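Local coordinates for protein intramolecular trans-sialidase (Macrobdella decora, PDB 3SLI) that probably cleaves sialic acid from sialoglycoconjugates by intramolecular trans-sialidation, releasing 2,7-anhydro-Neu5Ac, at residues P2-E16 against F168-N180. Residues are numbered along the deposited sequence; the frame is centred on the assembly and turned at random.
Sequences PEGILMEKNNVDIAE and FGGTIGDIKVYSN
E8 and K176, a non-hydrogen-bonded pair of two antiparallel strands, run side by side, aliphatic stems along each other and charged ends meeting. Followed outward, K176 passes from CB to CG, which meets CG and OE1 of E8; CD keeps near OE1, and CE lies 3.4 Å from E8 OE1. A bend at the last torsion (chi4 59°) brings NZ within reach of two carboxylates, set roughly at a right angle about it: D174 OD2 at 2.9 Å, on the syn side but 25° out of the carboxylate plane, and E8 OE2 at 3.4 Å, a weak bond. The lysine probably offsets both charges. D174 OD1 takes N10 ND2 on its anti lone pair, standing somewhat out of the N10 amide plane. Strands 7-14 and 170-178 are the edge and its neighbour in a sheet of the concanavalin-like N-terminal domain, strand 37-45 flanking 170-178. Where 170-178 ends, L6 and M7 both face V177 in a classic beta bulge: L6 N reaches V177 O at 2.7 Å, M7 N only weakly. On the face carrying V12 and V177, I14 CD1 meets I172 CG1 at 3.7 Å, while I14 CB sits at the F168 ring edge.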
loop_
_atom_site.group_PDB
_atom_site.type_symbol
_atom_site.label_atom_id
_atom_site.label_comp_id
_atom_site.label_asym_id
_atom_site.label_seq_id
_atom_site.Cartn_x
_atom_site.Cartn_y
_atom_site.Cartn_z
ATOM N N PRO A 2 -9.982 -31.437 -31.880
ATOM C CA PRO A 2 -10.816 -30.426 -32.533
ATOM C C PRO A 2 -10.547 -29.010 -32.026
ATOM O O PRO A 2 -9.918 -28.826 -30.980
ATOM C CB PRO A 2 -12.235 -30.901 -32.213
ATOM C CG PRO A 2 -12.089 -31.568 -30.897
ATOM C CD PRO A 2 -10.805 -32.343 -31.056
ATOM N N GLU A 3 -10.971 -28.020 -32.809
ATOM C CA GLU A 3 -10.802 -26.608 -32.468
ATOM C C GLU A 3 -11.974 -26.089 -31.639
ATOM O O GLU A 3 -13.139 -26.328 -31.982
ATOM C CB GLU A 3 -10.682 -25.763 -33.740
ATOM C CG GLU A 3 -9.349 -25.892 -34.454
ATOM C CD GLU A 3 -8.191 -25.365 -33.620
ATOM O OE1 GLU A 3 -8.285 -24.219 -33.118
ATOM O OE2 GLU A 3 -7.192 -26.100 -33.466
ATOM N N GLY A 4 -11.669 -25.380 -30.555
ATOM C CA GLY A 4 -12.718 -24.832 -29.721
ATOM C C GLY A 4 -12.881 -25.556 -28.407
ATOM O O GLY A 4 -11.940 -26.148 -27.885
ATOM N N ILE A 5 -14.090 -25.510 -27.874
ATOM C CA ILE A 5 -14.408 -26.139 -26.603
ATOM C C ILE A 5 -14.330 -27.669 -26.609
ATOM O O ILE A 5 -15.072 -28.351 -27.332
ATOM C CB ILE A 5 -15.804 -25.680 -26.102
ATOM C CG1 ILE A 5 -15.841 -24.148 -25.992
ATOM C CG2 ILE A 5 -16.124 -26.308 -24.761
ATOM C CD1 ILE A 5 -17.201 -23.572 -25.585
ATOM N N LEU A 6 -13.417 -28.191 -25.795
ATOM C CA LEU A 6 -13.220 -29.626 -25.641
ATOM C C LEU A 6 -14.081 -30.163 -24.505
ATOM O O LEU A 6 -14.509 -31.313 -24.529
ATOM C CB LEU A 6 -11.751 -29.940 -25.316
ATOM C CG LEU A 6 -10.662 -29.537 -26.311
ATOM C CD1 LEU A 6 -9.309 -30.034 -25.810
ATOM C CD2 LEU A 6 -10.978 -30.113 -27.703
ATOM N N MET A 7 -14.360 -29.312 -23.519
ATOM C CA MET A 7 -15.120 -29.737 -22.358
ATOM C C MET A 7 -15.731 -28.527 -21.665
ATOM O O MET A 7 -15.119 -27.462 -21.616
ATOM C CB MET A 7 -14.150 -30.444 -21.401
ATOM C CG MET A 7 -14.754 -31.140 -20.204
ATOM S SD MET A 7 -13.432 -31.885 -19.187
ATOM C CE MET A 7 -13.166 -33.461 -20.037
ATOM N N GLU A 8 -16.947 -28.687 -21.160
ATOM C CA GLU A 8 -17.630 -27.624 -20.445
ATOM C C GLU A 8 -18.479 -28.276 -19.376
ATOM O O GLU A 8 -19.058 -29.343 -19.593
ATOM C CB GLU A 8 -18.502 -26.778 -21.374
ATOM C CG GLU A 8 -19.183 -25.625 -20.646
ATOM C CD GLU A 8 -19.981 -24.707 -21.553
ATOM O OE1 GLU A 8 -19.541 -24.443 -22.692
ATOM O OE2 GLU A 8 -21.045 -24.225 -21.108
ATOM N N LYS A 9 -18.520 -27.654 -18.205
ATOM C CA LYS A 9 -19.291 -28.176 -17.089
ATOM C C LYS A 9 -19.836 -26.977 -16.324
ATOM O O LYS A 9 -19.227 -25.903 -16.326
ATOM C CB LYS A 9 -18.395 -29.036 -16.193
ATOM C CG LYS A 9 -19.105 -30.192 -15.509
ATOM C CD LYS A 9 -19.500 -31.277 -16.502
ATOM C CE LYS A 9 -20.126 -32.458 -15.790
ATOM N NZ LYS A 9 -21.296 -32.050 -14.972
ATOM N N ASN A 10 -20.952 -27.170 -15.637
ATOM C CA ASN A 10 -21.587 -26.076 -14.922
ATOM C C ASN A 10 -22.166 -26.500 -13.568
ATOM O O ASN A 10 -22.633 -27.628 -13.412
ATOM C CB ASN A 10 -22.678 -25.488 -15.833
ATOM C CG ASN A 10 -23.512 -24.433 -15.154
ATOM O OD1 ASN A 10 -24.681 -24.660 -14.843
ATOM N ND2 ASN A 10 -22.927 -23.263 -14.932
ATOM N N ASN A 11 -22.093 -25.592 -12.592
ATOM C CA ASN A 11 -22.609 -25.797 -11.233
ATOM C C ASN A 11 -22.236 -27.125 -10.579
ATOM O O ASN A 11 -23.101 -27.932 -10.244
ATOM C CB ASN A 11 -24.130 -25.586 -11.200
ATOM C CG ASN A 11 -24.544 -24.202 -11.704
ATOM O OD1 ASN A 11 -23.750 -23.255 -11.696
ATOM N ND2 ASN A 11 -25.788 -24.084 -12.156
ATOM N N VAL A 12 -20.942 -27.326 -10.359
ATOM C CA VAL A 12 -20.454 -28.556 -9.752
ATOM C C VAL A 12 -20.034 -28.347 -8.293
ATOM O O VAL A 12 -19.095 -27.596 -8.007
ATOM C CB VAL A 12 -19.243 -29.118 -10.545
ATOM C CG1 VAL A 12 -18.784 -30.427 -9.935
ATOM C CG2 VAL A 12 -19.601 -29.298 -12.025
ATOM N N ASP A 13 -20.740 -28.994 -7.370
ATOM C CA ASP A 13 -20.410 -28.896 -5.948
ATOM C C ASP A 13 -19.380 -29.957 -5.589
ATOM O O ASP A 13 -19.555 -31.135 -5.902
ATOM C CB ASP A 13 -21.659 -29.076 -5.080
ATOM C CG ASP A 13 -22.601 -27.888 -5.152
ATOM O OD1 ASP A 13 -22.130 -26.757 -5.386
ATOM O OD2 ASP A 13 -23.819 -28.088 -4.963
ATOM N N ILE A 14 -18.307 -29.539 -4.928
ATOM C CA ILE A 14 -17.244 -30.457 -4.545
ATOM C C ILE A 14 -17.036 -30.520 -3.035
ATOM O O ILE A 14 -16.776 -29.502 -2.384
ATOM C CB ILE A 14 -15.927 -30.078 -5.254
ATOM C CG1 ILE A 14 -16.124 -30.197 -6.770
ATOM C CG2 ILE A 14 -14.771 -30.960 -4.772
ATOM C CD1 ILE A 14 -14.952 -29.735 -7.591
ATOM N N ALA A 15 -17.225 -31.710 -2.476
ATOM C CA ALA A 15 -17.031 -31.923 -1.050
ATOM C C ALA A 15 -15.532 -31.927 -0.811
ATOM O O ALA A 15 -14.774 -32.543 -1.563
ATOM C CB ALA A 15 -17.643 -33.249 -0.612
ATOM N N GLU A 16 -15.116 -31.204 0.221
ATOM C CA GLU A 16 -13.717 -31.069 0.598
ATOM C C GLU A 16 -13.001 -32.414 0.664
ATOM O O GLU A 16 -13.438 -33.321 1.375
ATOM C CB GLU A 16 -13.653 -30.363 1.949
ATOM C CG GLU A 16 -12.291 -29.865 2.369
ATOM C CD GLU A 16 -12.371 -29.081 3.663
ATOM O OE1 GLU A 16 -13.067 -29.543 4.593
ATOM O OE2 GLU A 16 -11.775 -27.992 3.748
ATOM N N PHE A 168 -9.734 -29.129 -2.731
ATOM C CA PHE A 168 -10.617 -27.972 -2.824
ATOM C C PHE A 168 -11.951 -28.343 -2.158
ATOM O O PHE A 168 -12.307 -29.522 -2.035
ATOM C CB PHE A 168 -10.843 -27.615 -4.307
ATOM C CG PHE A 168 -11.951 -26.617 -4.554
ATOM C CD1 PHE A 168 -11.708 -25.244 -4.463
ATOM C CD2 PHE A 168 -13.223 -27.049 -4.947
ATOM C CE1 PHE A 168 -12.713 -24.315 -4.767
ATOM C CE2 PHE A 168 -14.241 -26.131 -5.255
ATOM C CZ PHE A 168 -13.983 -24.762 -5.166
ATOM N N GLY A 169 -12.675 -27.322 -1.722
ATOM C CA GLY A 169 -13.974 -27.514 -1.108
ATOM C C GLY A 169 -14.774 -26.305 -1.548
ATOM O O GLY A 169 -14.286 -25.173 -1.439
ATOM N N GLY A 170 -15.946 -26.534 -2.131
ATOM C CA GLY A 170 -16.771 -25.427 -2.586
ATOM C C GLY A 170 -17.557 -25.742 -3.846
ATOM O O GLY A 170 -18.025 -26.871 -4.020
ATOM N N THR A 171 -17.672 -24.757 -4.734
ATOM C CA THR A 171 -18.414 -24.908 -5.984
ATOM C C THR A 171 -17.668 -24.410 -7.224
ATOM O O THR A 171 -17.069 -23.332 -7.216
ATOM C CB THR A 171 -19.763 -24.134 -5.926
ATOM O OG1 THR A 171 -20.572 -24.643 -4.859
ATOM C CG2 THR A 171 -20.533 -24.262 -7.253
ATOM N N ILE A 172 -17.672 -25.221 -8.279
ATOM C CA ILE A 172 -17.077 -24.809 -9.543
ATOM C C ILE A 172 -18.320 -24.314 -10.300
ATOM O O ILE A 172 -19.163 -25.112 -10.721
ATOM C CB ILE A 172 -16.419 -25.980 -10.320
ATOM C CG1 ILE A 172 -15.256 -26.583 -9.520
ATOM C CG2 ILE A 172 -15.910 -25.485 -11.676
ATOM C CD1 ILE A 172 -14.119 -25.620 -9.251
ATOM N N GLY A 173 -18.478 -22.995 -10.369
ATOM C CA GLY A 173 -19.624 -22.417 -11.047
ATOM C C GLY A 173 -19.675 -22.772 -12.518
ATOM O O GLY A 173 -20.734 -23.116 -13.053
ATOM N N ASP A 174 -18.519 -22.733 -13.170
ATOM C CA ASP A 174 -18.445 -23.039 -14.583
ATOM C C ASP A 174 -17.002 -23.289 -14.982
ATOM O O ASP A 174 -16.080 -22.753 -14.367
ATOM C CB ASP A 174 -18.996 -21.850 -15.389
ATOM C CG ASP A 174 -19.353 -22.219 -16.820
ATOM O OD1 ASP A 174 -20.481 -22.721 -17.043
ATOM O OD2 ASP A 174 -18.511 -22.006 -17.719
ATOM N N ILE A 175 -16.813 -24.157 -15.969
ATOM C CA ILE A 175 -15.494 -24.436 -16.507
ATOM C C ILE A 175 -15.624 -24.701 -18.003
ATOM O O ILE A 175 -16.554 -25.377 -18.443
ATOM C CB ILE A 175 -14.770 -25.638 -15.830
ATOM C CG1 ILE A 175 -13.374 -25.789 -16.447
ATOM C CG2 ILE A 175 -15.576 -26.933 -15.973
ATOM C CD1 ILE A 175 -12.553 -26.913 -15.876
ATOM N N LYS A 176 -14.721 -24.105 -18.769
ATOM C CA LYS A 176 -14.665 -24.260 -20.216
ATOM C C LYS A 176 -13.204 -24.494 -20.558
ATOM O O LYS A 176 -12.326 -23.745 -20.110
ATOM C CB LYS A 176 -15.150 -22.993 -20.929
ATOM C CG LYS A 176 -16.653 -22.788 -20.920
ATOM C CD LYS A 176 -17.013 -21.481 -21.606
ATOM C CE LYS A 176 -18.521 -21.335 -21.772
ATOM N NZ LYS A 176 -19.254 -21.364 -20.472
ATOM N N VAL A 177 -12.944 -25.559 -21.306
ATOM C CA VAL A 177 -11.591 -25.910 -21.719
ATOM C C VAL A 177 -11.557 -25.824 -23.245
ATOM O O VAL A 177 -12.341 -26.508 -23.918
ATOM C CB VAL A 177 -11.229 -27.358 -21.281
ATOM C CG1 VAL A 177 -9.792 -27.684 -21.648
ATOM C CG2 VAL A 177 -11.453 -27.535 -19.788
ATOM N N TYR A 178 -10.675 -24.969 -23.771
ATOM C CA TYR A 178 -10.491 -24.750 -25.214
ATOM C C TYR A 178 -9.145 -25.302 -25.669
ATOM O O TYR A 178 -8.153 -25.192 -24.951
ATOM C CB TYR A 178 -10.462 -23.252 -25.533
ATOM C CG TYR A 178 -11.715 -22.490 -25.206
ATOM C CD1 TYR A 178 -12.003 -22.114 -23.896
ATOM C CD2 TYR A 178 -12.607 -22.117 -26.214
ATOM C CE1 TYR A 178 -13.149 -21.384 -23.593
ATOM C CE2 TYR A 178 -13.755 -21.387 -25.927
ATOM C CZ TYR A 178 -14.020 -21.024 -24.616
ATOM O OH TYR A 178 -15.158 -20.304 -24.323
ATOM N N SER A 179 -9.095 -25.852 -26.876
ATOM C CA SER A 179 -7.838 -26.360 -27.411
ATOM C C SER A 179 -7.034 -25.187 -27.968
ATOM O O SER A 179 -5.815 -25.267 -28.125
ATOM C CB SER A 179 -8.104 -27.359 -28.542
ATOM O OG SER A 179 -8.760 -26.716 -29.622
ATOM N N ASN A 180 -7.736 -24.112 -28.307
ATOM C CA ASN A 180 -7.125 -22.912 -28.871
ATOM C C ASN A 180 -6.761 -21.870 -27.807
ATOM O O ASN A 180 -7.315 -21.866 -26.702
ATOM C CB ASN A 180 -8.067 -22.291 -29.918
ATOM C CG ASN A 180 -9.458 -22.019 -29.371
ATOM O OD1 ASN A 180 -10.149 -22.928 -28.929
ATOM N ND2 ASN A 180 -9.877 -20.762 -29.411
#